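Local coordinates for protein putative enoyl-CoA hydratase/isomerase (Mycobacterium abscessus, PDB 3RSI) that probably acts as a hydro-lyase on acyl-CoA substrates in lipid metabolism, as a trimeric member of the enoyl-CoA hydratase/isomerase (crotonase) family, at residues 89-92 and 93-97; 156-160 and 161-165; 176-180 and 181-185. All coordinates share one frame; numbering follows the deposited sequence.

Contact 1: residues 89-92 and 93-97; sequences ATIG and KGLLL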
loop_
_atom_site.group_PDB
_atom_site.type_symbol
_atom_site.label_atom_id
_atom_site.label_comp_id
_atom_site.label_asym_id
_atom_site.label_seq_id
_atom_site.Cartn_x
_atom_site.Cartn_y
_atom_site.Cartn_z
ATOM N N ALA B 89 28.532 5.222 10.178
ATOM C CA ALA B 89 27.786 4.322 11.063
ATOM C C ALA B 89 26.859 5.109 12.000
ATOM O O ALA B 89 25.685 4.774 12.160
ATOM C CB ALA B 89 28.755 3.444 11.879
ATOM N N THR B 90 27.392 6.161 12.612
ATOM C CA THR B 90 26.613 6.959 13.556
ATOM C C THR B 90 25.481 7.676 12.835
ATOM O O THR B 90 24.327 7.616 13.271
ATOM C CB THR B 90 27.506 7.982 14.303
ATOM O OG1 THR B 90 28.525 7.265 15.004
ATOM C CG2 THR B 90 26.681 8.766 15.296
ATOM N N ILE B 91 25.800 8.316 11.708
ATOM C CA ILE B 91 24.775 9.031 10.930
ATOM C C ILE B 91 23.653 8.085 10.479
ATOM O O ILE B 91 22.466 8.372 10.678
ATOM C CB ILE B 91 25.350 9.708 9.690
ATOM C CG1 ILE B 91 26.368 10.789 10.079
ATOM C CG2 ILE B 91 24.212 10.341 8.877
ATOM C CD1 ILE B 91 27.198 11.321 8.883
ATOM N N GLY B 92 24.031 6.965 9.863
ATOM C CA GLY B 92 23.053 5.998 9.348
ATOM C C GLY B 92 22.146 5.462 10.432
ATOM O O GLY B 92 20.914 5.386 10.248
ATOM N N LYS B 93 22.753 5.122 11.571
ATOM C CA LYS B 93 22.019 4.655 12.735
ATOM C C LYS B 93 21.117 5.740 13.333
ATOM O O LYS B 93 19.980 5.463 13.628
ATOM C CB LYS B 93 22.977 4.123 13.815
ATOM C CG LYS B 93 22.323 3.823 15.141
ATOM C CD LYS B 93 23.253 3.056 16.066
ATOM C CE LYS B 93 23.267 1.558 15.726
ATOM N NZ LYS B 93 24.360 0.867 16.443
ATOM N N GLY B 94 21.634 6.945 13.548
ATOM C CA GLY B 94 20.841 8.022 14.145
ATOM C C GLY B 94 19.564 8.352 13.372
ATOM O O GLY B 94 18.486 8.530 13.957
ATOM N N LEU B 95 19.709 8.435 12.050
ATOM C CA LEU B 95 18.604 8.695 11.130
ATOM C C LEU B 95 17.698 7.501 10.906
ATOM O O LEU B 95 16.714 7.608 10.163
ATOM C CB LEU B 95 19.147 9.150 9.760
ATOM C CG LEU B 95 19.919 10.472 9.719
ATOM C CD1 LEU B 95 20.396 10.790 8.302
ATOM C CD2 LEU B 95 19.054 11.609 10.243
ATOM N N LEU B 96 18.012 6.369 11.540
ATOM C CA LEU B 96 17.343 5.084 11.253
ATOM C C LEU B 96 17.314 4.768 9.748
ATOM O O LEU B 96 16.339 4.181 9.216
ATOM C CB LEU B 96 15.928 5.082 11.849
ATOM C CG LEU B 96 15.885 5.153 13.381
ATOM C CD1 LEU B 96 14.457 5.170 13.859
ATOM C CD2 LEU B 96 16.664 3.983 14.009
ATOM N N LEU B 97 18.380 5.171 9.059
ATOM C CA LEU B 97 18.520 4.909 7.650
ATOM C C LEU B 97 19.109 3.503 7.446
ATOM O O LEU B 97 18.594 2.706 6.677
ATOM C CB LEU B 97 19.406 5.971 7.015
ATOM C CG LEU B 97 19.474 6.001 5.489
ATOM C CD1 LEU B 97 18.090 5.837 4.899
ATOM C CD2 LEU B 97 20.148 7.302 5.002
#

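Contact 2: residues 156-160 and 161-165; sequences RQIPY and TKAME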
loop_
_atom_site.group_PDB
_atom_site.type_symbol
_atom_site.label_atom_id
_atom_site.label_comp_id
_atom_site.label_asym_id
_atom_site.label_seq_id
_atom_site.Cartn_x
_atom_site.Cartn_y
_atom_site.Cartn_z
ATOM N N ARG B 156 6.074 2.584 -0.305
ATOM C CA ARG B 156 5.771 1.278 0.282
ATOM C C ARG B 156 4.743 1.376 1.396
ATOM O O ARG B 156 4.128 0.370 1.770
ATOM C CB ARG B 156 7.026 0.619 0.841
ATOM C CG ARG B 156 8.115 0.440 -0.177
ATOM C CD ARG B 156 9.327 -0.193 0.425
ATOM N NE ARG B 156 10.416 -0.228 -0.542
ATOM C CZ ARG B 156 11.398 -1.123 -0.555
ATOM N NH1 ARG B 156 11.466 -2.105 0.359
ATOM N NH2 ARG B 156 12.294 -1.051 -1.514
ATOM N N GLN B 157 4.623 2.565 1.968
ATOM C CA GLN B 157 3.877 2.770 3.198
ATOM C C GLN B 157 2.535 3.496 2.998
ATOM O O GLN B 157 1.625 3.341 3.821
ATOM C CB GLN B 157 4.757 3.522 4.183
ATOM C CG GLN B 157 6.021 2.755 4.557
ATOM C CD GLN B 157 6.717 3.305 5.800
ATOM O OE1 GLN B 157 6.202 4.200 6.474
ATOM N NE2 GLN B 157 7.892 2.744 6.116
ATOM N N ILE B 158 2.438 4.289 1.928
ATOM C CA ILE B 158 1.204 5.025 1.555
ATOM C C ILE B 158 0.978 4.932 0.040
ATOM O O ILE B 158 1.903 4.597 -0.712
ATOM C CB ILE B 158 1.233 6.520 1.971
ATOM C CG1 ILE B 158 2.188 7.337 1.087
ATOM C CG2 ILE B 158 1.586 6.683 3.449
ATOM C CD1 ILE B 158 2.128 8.859 1.404
ATOM N N PRO B 159 -0.237 5.249 -0.422
ATOM C CA PRO B 159 -0.484 5.058 -1.846
ATOM C C PRO B 159 0.514 5.782 -2.748
ATOM O O PRO B 159 0.818 6.963 -2.545
ATOM C CB PRO B 159 -1.907 5.570 -2.028
ATOM C CG PRO B 159 -2.557 5.223 -0.714
ATOM C CD PRO B 159 -1.491 5.499 0.313
ATOM N N TYR B 160 1.029 5.015 -3.706
ATOM C CA TYR B 160 2.024 5.447 -4.676
ATOM C C TYR B 160 1.825 6.859 -5.171
ATOM O O TYR B 160 2.762 7.641 -5.163
ATOM C CB TYR B 160 1.940 4.501 -5.857
ATOM C CG TYR B 160 2.947 4.695 -6.952
ATOM C CD1 TYR B 160 4.185 4.043 -6.905
ATOM C CD2 TYR B 160 2.648 5.453 -8.071
ATOM C CE1 TYR B 160 5.105 4.175 -7.944
ATOM C CE2 TYR B 160 3.552 5.587 -9.113
ATOM C CZ TYR B 160 4.784 4.942 -9.041
ATOM O OH TYR B 160 5.695 5.079 -10.074
ATOM N N THR B 161 0.619 7.196 -5.631
ATOM C CA THR B 161 0.432 8.530 -6.227
ATOM C C THR B 161 0.656 9.665 -5.238
ATOM O O THR B 161 1.176 10.710 -5.626
ATOM C CB THR B 161 -0.910 8.689 -6.987
ATOM O OG1 THR B 161 -0.863 9.890 -7.774
ATOM C CG2 THR B 161 -2.120 8.712 -6.043
ATOM N N LYS B 162 0.312 9.461 -3.965
ATOM C CA LYS B 162 0.541 10.501 -2.964
ATOM C C LYS B 162 2.004 10.545 -2.480
ATOM O O LYS B 162 2.534 11.610 -2.181
ATOM C CB LYS B 162 -0.449 10.412 -1.786
ATOM C CG LYS B 162 -0.785 11.821 -1.177
ATOM C CD LYS B 162 -1.672 12.624 -2.136
ATOM C CE LYS B 162 -1.903 14.065 -1.737
ATOM N NZ LYS B 162 -2.651 14.801 -2.812
ATOM N N ALA B 163 2.663 9.398 -2.406
ATOM C CA ALA B 163 4.113 9.381 -2.183
ATOM C C ALA B 163 4.850 10.162 -3.280
ATOM O O ALA B 163 5.700 11.023 -3.005
ATOM C CB ALA B 163 4.624 7.936 -2.114
ATOM N N MET B 164 4.511 9.863 -4.532
ATOM C CA MET B 164 5.115 10.553 -5.672
ATOM C C MET B 164 4.853 12.047 -5.614
ATOM O O MET B 164 5.762 12.836 -5.822
ATOM C CB MET B 164 4.538 10.040 -6.981
ATOM C CG MET B 164 5.243 8.876 -7.522
ATOM S SD MET B 164 6.889 9.290 -8.090
ATOM C CE MET B 164 7.149 7.739 -8.993
ATOM N N GLU B 165 3.600 12.421 -5.353
ATOM C CA GLU B 165 3.218 13.813 -5.297
ATOM C C GLU B 165 4.000 14.562 -4.221
ATOM O O GLU B 165 4.521 15.645 -4.479
ATOM C CB GLU B 165 1.716 13.966 -5.054
ATOM C CG GLU B 165 1.283 15.416 -5.008
ATOM C CD GLU B 165 -0.198 15.611 -4.980
ATOM O OE1 GLU B 165 -0.951 14.608 -4.927
ATOM O OE2 GLU B 165 -0.606 16.786 -4.988
#

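Contact 3: residues 176-180 and 181-185; sequences FEAYH and FGLVG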
loop_
_atom_site.group_PDB
_atom_site.type_symbol
_atom_site.label_atom_id
_atom_site.label_comp_id
_atom_site.label_asym_id
_atom_site.label_seq_id
_atom_site.Cartn_x
_atom_site.Cartn_y
_atom_site.Cartn_z
ATOM N N PHE B 176 -5.264 15.509 8.423
ATOM C CA PHE B 176 -6.418 14.792 7.874
ATOM C C PHE B 176 -6.009 13.998 6.611
ATOM O O PHE B 176 -6.374 12.836 6.446
ATOM C CB PHE B 176 -7.501 15.829 7.569
ATOM C CG PHE B 176 -8.799 15.270 7.094
ATOM C CD1 PHE B 176 -9.795 14.926 8.013
ATOM C CD2 PHE B 176 -9.076 15.169 5.718
ATOM C CE1 PHE B 176 -11.031 14.452 7.583
ATOM C CE2 PHE B 176 -10.314 14.699 5.281
ATOM C CZ PHE B 176 -11.289 14.332 6.213
ATOM N N GLU B 177 -5.236 14.640 5.739
ATOM C CA GLU B 177 -4.698 13.981 4.559
ATOM C C GLU B 177 -3.729 12.856 4.891
ATOM O O GLU B 177 -3.759 11.790 4.255
ATOM C CB GLU B 177 -4.005 14.999 3.669
ATOM C CG GLU B 177 -4.954 15.862 2.877
ATOM C CD GLU B 177 -4.196 16.809 1.983
ATOM O OE1 GLU B 177 -3.341 17.558 2.519
ATOM O OE2 GLU B 177 -4.434 16.775 0.757
ATOM N N ALA B 178 -2.843 13.114 5.845
ATOM C CA ALA B 178 -1.870 12.126 6.322
ATOM C C ALA B 178 -2.620 10.917 6.845
ATOM O O ALA B 178 -2.212 9.784 6.611
ATOM C CB ALA B 178 -0.997 12.684 7.423
ATOM N N TYR B 179 -3.715 11.159 7.549
ATOM C CA TYR B 179 -4.538 10.041 8.036
ATOM C C TYR B 179 -5.301 9.369 6.892
ATOM O O TYR B 179 -5.379 8.145 6.850
ATOM C CB TYR B 179 -5.494 10.489 9.129
ATOM C CG TYR B 179 -6.384 9.402 9.671
ATOM C CD1 TYR B 179 -5.884 8.447 10.556
ATOM C CD2 TYR B 179 -7.736 9.334 9.327
ATOM C CE1 TYR B 179 -6.717 7.451 11.099
ATOM C CE2 TYR B 179 -8.577 8.315 9.846
ATOM C CZ TYR B 179 -8.058 7.390 10.733
ATOM O OH TYR B 179 -8.846 6.378 11.234
ATOM N N HIS B 180 -5.843 10.156 5.964
ATOM C CA HIS B 180 -6.533 9.584 4.794
ATOM C C HIS B 180 -5.671 8.571 4.015
ATOM O O HIS B 180 -6.142 7.484 3.631
ATOM C CB HIS B 180 -6.976 10.686 3.828
ATOM C CG HIS B 180 -7.707 10.173 2.631
ATOM N ND1 HIS B 180 -9.074 10.047 2.595
ATOM C CD2 HIS B 180 -7.259 9.749 1.426
ATOM C CE1 HIS B 180 -9.445 9.570 1.421
ATOM N NE2 HIS B 180 -8.361 9.380 0.690
ATOM N N PHE B 181 -4.416 8.946 3.787
ATOM C CA PHE B 181 -3.487 8.137 2.999
ATOM C C PHE B 181 -2.657 7.151 3.839
ATOM O O PHE B 181 -1.791 6.465 3.308
ATOM C CB PHE B 181 -2.593 9.058 2.170
ATOM C CG PHE B 181 -3.310 9.704 1.028
ATOM C CD1 PHE B 181 -3.527 9.002 -0.130
ATOM C CD2 PHE B 181 -3.799 11.000 1.131
ATOM C CE1 PHE B 181 -4.211 9.590 -1.205
ATOM C CE2 PHE B 181 -4.465 11.592 0.079
ATOM C CZ PHE B 181 -4.683 10.889 -1.088
ATOM N N GLY B 182 -2.965 7.061 5.134
ATOM C CA GLY B 182 -2.369 6.088 6.030
ATOM C C GLY B 182 -0.922 6.324 6.377
ATOM O O GLY B 182 -0.237 5.413 6.793
ATOM N N LEU B 183 -0.436 7.554 6.203
ATOM C CA LEU B 183 0.896 7.889 6.660
ATOM C C LEU B 183 0.931 7.836 8.195
ATOM O O LEU B 183 1.948 7.487 8.794
ATOM C CB LEU B 183 1.277 9.295 6.158
ATOM C CG LEU B 183 2.662 9.784 6.542
ATOM C CD1 LEU B 183 3.758 8.898 5.989
ATOM C CD2 LEU B 183 2.848 11.232 6.081
ATOM N N VAL B 184 -0.184 8.211 8.822
ATOM C CA VAL B 184 -0.339 8.091 10.274
ATOM C C VAL B 184 -1.563 7.235 10.585
ATOM O O VAL B 184 -2.435 7.040 9.722
ATOM C CB VAL B 184 -0.453 9.479 10.948
ATOM C CG1 VAL B 184 0.788 10.342 10.613
ATOM C CG2 VAL B 184 -1.726 10.204 10.526
ATOM N N GLY B 185 -1.637 6.748 11.820
ATOM C CA GLY B 185 -2.697 5.846 12.232
ATOM C C GLY B 185 -3.784 6.471 13.082
ATOM O O GLY B 185 -4.814 5.841 13.312
HETATM O O HOH W 1 -7.697 4.791 13.127
#

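Contact 1: residues 89-92 and 93-97
Gly-92, Lys-93 and Ile-91, the last with Leu-95 as its partner, carry the contact that ends helix 88-94, a worked example of how a helix stops in a Schellman motif. The carbonyl oxygen of Gly-92 takes the hydrogen bond of Leu-97 N at 2.8 Å, reaching past Leu-96, which adopts positive phi (50°) although it is not a glycine. Inside that wider loop Leu-96 N bonds back to Lys-93 O. The preceding turn is regular: Lys-93 N bonds Ala-89 O at 3.0 Å, and Leu-95 N bonds Ile-91 O at 3.1 Å in an almost straight bond. Beside the latter, Ile-91 and Leu-95 lie side by side and point the same way from one flank, with Ile-91 CG2 3.9 Å from Leu-95 CD1. Lys-93 CB rests 3.2 Å from Ala-89 O, while CG, set anti to the backbone N (chi1 171°), starts a chain that bends at chi3 and carries NZ to a salt bridge with Asp-46 of the second subunit. Leu-95 meets Val-38 of that same subunit. The backbone bonds thus end the helix, while Gly-94 O, bonded by Trp-45 NE1 of the second subunit, the lysine amine and the Leu-95 side chain all serve the trimer interface.

Contact 2: residues 156-160 and 161-165
Pro-159 O, at the N-cap position of helix 160-169, is gripped by two backbone N-H groups. Ala-163 N makes the straighter bond, 3.1 Å from Pro-159 O and in the carbonyl plane, whereas Lys-162 N lies at 2.9 Å from the same oxygen but bonds it weakly, with an N-H...O angle of only 127°. Helical bonding begins with this acceptor, and the next bond is fully helical: Met-164 N meets Tyr-160 O at 2.9 Å. On this first turn Tyr-160 and Met-164 lie side by side in a Met-aromatic contact. With CG of Tyr-160 anti to the backbone N (chi1 -176°), the ring runs alongside the methionine, whose CG sits 4.0 Å above one face, offset toward the rim. Bent at chi2, the Met-164 chain carries SD to 5.4 Å from the Tyr-160 ring centroid in an oblique approach, and CE then reaches 3.7 Å from Tyr-160 CZ. Ahead of the proline, Ile-158 CG1 packs 4.1 Å from Ala-163 CB. Within 161-165, Lys-162 NZ reaches three residues on to Glu-165 OE1 in a salt bridge, meeting it from above the carboxylate plane, and also bonds Gly-185 O of the third subunit; Glu-165 OE2 bonds His-186 NE2 of that subunit. The contact thus forms the elbow between helices 150-157 and 160-169: Ala-163 packs back on Leu-154 and Lys-155 of the former, and Thr-161 OG1 bonds Asp-125 O of the third subunit, just before its strand 126-130.

Contact 3: residues 176-180 and 181-185
Phe-181 and Leu-183 fold back on the end of helix 175-180 in a Schellman-type ending, its outer bond weak, that leads the crotonase-family chain into strand 186-188. Backbone bonds come first. Phe-181 N closes the last regular turn on Glu-177 O at 3.0 Å, and Gly-182, whose positive phi suits a glycine, sends its N to Tyr-179 O from well above that carbonyl plane. Ala-178 O receives two weak bonds, from Leu-183 N at 2.9 Å and Val-184 N at 3.4 Å, so one carbonyl holds both residues of the departing chain. Val-184 O is buried here with no partner in the model. Apolar packing follows the same path: Val-184 CG2 lies 4.0 Å from Ala-178 CB and equally close to Tyr-179 CB. Among the rings, His-180 and Phe-181 form a T-shaped pair with planes at 67°. His-180 CG is anti to the backbone N (chi1 -179°), and its ring turns an edge to the phenyl face, bringing CD2 to 3.5 Å above the centre of that ring. His-180 NE2 bonds Tyr-179 O of the third subunit, and the ring of that tyrosine stacks with the imidazole, placing the pair in the trimer interface. Last, a water hydrogen-bonded to Tyr-179 OH at 2.7 Å donates to Gly-185 O, and that oxygen also sits at the edge of the tyrosine ring, 3.3 Å from Tyr-179 CE1.

From the N terminus, the three contacts follow one another in series; none nests within or crosses another. Contact 1 closes the end of helix 88-94, contact 2 turns helix 150-157 into helix 160-169, and contact 3 turns helix 175-180 toward strand 186-188. Contact 1 stands apart, its centre about 24 Å from that of contact 2 and about 26 Å from that of contact 3. Contacts 2 and 3 touch within the chain: Pro-159 CD lies 3.2 Å from Phe-181 O, and Ile-158 packs on Leu-183. Helix start and helix end are thus joined directly. All three contacts touch both other subunits, contact 1 chiefly the second and contact 2 chiefly the third, linking local turns to trimer assembly.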